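Local coordinates for periplasmic binding protein/LacI transcriptional regulator (Alkaliphilus metalliredigens, PDB 3CTP) that probably represses transcription as a LacI-family DNA-binding regulator and binds beta-D-xylulofuranose in its periplasmic-binding-protein-like sugar pocket, at residues K170-I175 with E260-G265. Numbering follows the deposited sequence.
Sequences KGCRKI and EVQIIG. With NA (sodium ion), chain D.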
loop_
_atom_site.group_PDB
_atom_site.type_symbol
_atom_site.label_atom_id
_atom_site.label_comp_id
_atom_site.label_asym_id
_atom_site.label_seq_id
_atom_site.Cartn_x
_atom_site.Cartn_y
_atom_site.Cartn_z
ATOM N N LYS A 170 16.855 26.664 -3.912
ATOM C CA LYS A 170 17.699 25.867 -4.815
ATOM C C LYS A 170 17.702 26.384 -6.248
ATOM O O LYS A 170 18.105 25.658 -7.166
ATOM C CB LYS A 170 17.276 24.389 -4.814
ATOM C CG LYS A 170 17.447 23.682 -3.470
ATOM C CD LYS A 170 18.777 24.040 -2.793
ATOM C CE LYS A 170 18.902 23.391 -1.421
ATOM N NZ LYS A 170 19.935 24.069 -0.558
ATOM N N GLY A 171 17.249 27.620 -6.442
ATOM C CA GLY A 171 17.430 28.300 -7.713
ATOM C C GLY A 171 16.310 28.147 -8.723
ATOM O O GLY A 171 16.399 28.654 -9.850
ATOM N N CYS A 172 15.215 27.502 -8.322
ATOM C CA CYS A 172 14.149 27.292 -9.286
ATOM C C CYS A 172 13.348 28.572 -9.487
ATOM O O CYS A 172 12.971 29.239 -8.511
ATOM C CB CYS A 172 13.194 26.210 -8.791
ATOM S SG CYS A 172 13.975 24.585 -8.642
ATOM N N ARG A 173 13.066 28.884 -10.753
ATOM C CA ARG A 173 12.236 30.042 -11.074
ATOM C C ARG A 173 11.065 29.704 -11.999
ATOM O O ARG A 173 10.024 30.353 -11.921
ATOM C CB ARG A 173 13.083 31.177 -11.684
ATOM C CG ARG A 173 14.223 31.656 -10.769
ATOM C CD ARG A 173 13.702 32.373 -9.519
ATOM N NE ARG A 173 14.768 32.895 -8.651
ATOM C CZ ARG A 173 15.325 32.239 -7.637
ATOM N NH1 ARG A 173 16.288 32.829 -6.930
ATOM N NH2 ARG A 173 14.942 30.989 -7.322
ATOM N N LYS A 174 11.234 28.711 -12.868
ATOM C CA LYS A 174 10.127 28.167 -13.636
ATOM C C LYS A 174 9.602 26.993 -12.829
ATOM O O LYS A 174 10.234 25.959 -12.778
ATOM C CB LYS A 174 10.600 27.660 -14.987
ATOM C CG LYS A 174 11.163 28.761 -15.915
ATOM C CD LYS A 174 11.902 28.141 -17.103
ATOM C CE LYS A 174 12.462 29.214 -18.042
ATOM N NZ LYS A 174 13.033 28.594 -19.274
ATOM N N ILE A 175 8.439 27.167 -12.214
ATOM C CA ILE A 175 7.942 26.189 -11.233
ATOM C C ILE A 175 6.538 25.708 -11.557
ATOM O O ILE A 175 5.682 26.513 -11.938
ATOM C CB ILE A 175 7.990 26.827 -9.842
ATOM C CG1 ILE A 175 9.458 27.005 -9.438
ATOM C CG2 ILE A 175 7.211 26.001 -8.798
ATOM C CD1 ILE A 175 9.643 27.860 -8.177
ATOM N N GLU A 260 18.037 17.983 -14.526
ATOM C CA GLU A 260 17.213 18.705 -15.475
ATOM C C GLU A 260 15.965 19.287 -14.825
ATOM O O GLU A 260 15.432 20.307 -15.273
ATOM C CB GLU A 260 16.802 17.767 -16.599
ATOM C CG GLU A 260 17.989 17.392 -17.478
ATOM C CD GLU A 260 17.575 16.656 -18.716
ATOM O OE1 GLU A 260 17.201 15.476 -18.617
ATOM O OE2 GLU A 260 17.658 17.262 -19.810
ATOM N N VAL A 261 15.469 18.623 -13.787
ATOM C CA VAL A 261 14.319 19.164 -13.087
ATOM C C VAL A 261 14.370 18.631 -11.670
ATOM O O VAL A 261 14.776 17.475 -11.457
ATOM C CB VAL A 261 13.020 18.782 -13.780
ATOM C CG1 VAL A 261 12.886 17.301 -13.796
ATOM C CG2 VAL A 261 11.810 19.433 -13.057
ATOM N N GLN A 262 14.018 19.481 -10.709
ATOM C CA GLN A 262 14.021 19.090 -9.290
ATOM C C GLN A 262 12.595 18.790 -8.870
ATOM O O GLN A 262 11.673 19.398 -9.408
ATOM C CB GLN A 262 14.579 20.202 -8.426
ATOM C CG GLN A 262 16.037 20.591 -8.813
ATOM C CD GLN A 262 16.618 21.577 -7.837
ATOM O OE1 GLN A 262 16.658 21.321 -6.638
ATOM N NE2 GLN A 262 17.028 22.751 -8.340
ATOM N N ILE A 263 12.429 17.865 -7.918
ATOM C CA ILE A 263 11.083 17.403 -7.509
ATOM C C ILE A 263 11.016 17.418 -5.991
ATOM O O ILE A 263 11.944 16.950 -5.311
ATOM C CB ILE A 263 10.827 15.935 -7.948
ATOM C CG1 ILE A 263 11.240 15.706 -9.412
ATOM C CG2 ILE A 263 9.369 15.536 -7.671
ATOM C CD1 ILE A 263 10.372 16.376 -10.413
ATOM N N ILE A 264 9.908 17.944 -5.453
ATOM C CA ILE A 264 9.615 17.760 -4.029
ATOM C C ILE A 264 8.190 17.226 -3.908
ATOM O O ILE A 264 7.294 17.688 -4.623
ATOM C CB ILE A 264 9.805 19.071 -3.244
ATOM C CG1 ILE A 264 9.451 18.887 -1.756
ATOM C CG2 ILE A 264 9.000 20.202 -3.873
ATOM C CD1 ILE A 264 9.967 20.034 -0.900
ATOM N N GLY A 265 7.987 16.233 -3.036
ATOM C CA GLY A 265 6.639 15.678 -2.780
ATOM C C GLY A 265 6.079 16.127 -1.438
ATOM O O GLY A 265 6.422 17.208 -0.928
HETATM NA NA NA D . 14.274 21.776 -16.517
HETATM O O HOH W 1 15.542 21.999 -18.351
HETATM O O HOH W 2 15.371 23.647 -15.922
#
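The carboxamide of Q262, at the start of strand 262-264, reaches the Schellman motif that ends helix 156-169, meeting K170 and C172. This turn, with G171 at positive phi as its C-prime residue, leads into strand 175-179 of the four-stranded parallel sheet in the periplasmic-binding-protein-like fold; strand 262-264 forms one edge of that sheet within the chain. With CG anti to its own carbonyl carbon (chi1 -59°) and the chain extended through chi2 -173°, Q262 carries its amide across to the turn. NE2 of Q262 gives a weak hydrogen bond to K170 O, 3.3 Å long with an N-H...O angle of 155°. The same NE2 lies 3.6 Å from C172 SG. The other branch, OE1, accepts from the backbone N of I324, close to the end of the modelled chain, and this is the amide's stronger partner. Replacing Q262 by an alanine is likely to leave I324 N without this acceptor, remove the weak donor to K170 O and open a gap beside C172 SG. Two residues before Q262, E260 O binds a sodium ion at 2.2 Å, together with V230 O, Y232 O and two waters. The K170 side chain crosses that of Q262 at about a right angle, its CB packing 3.6 Å from Q262 OE1.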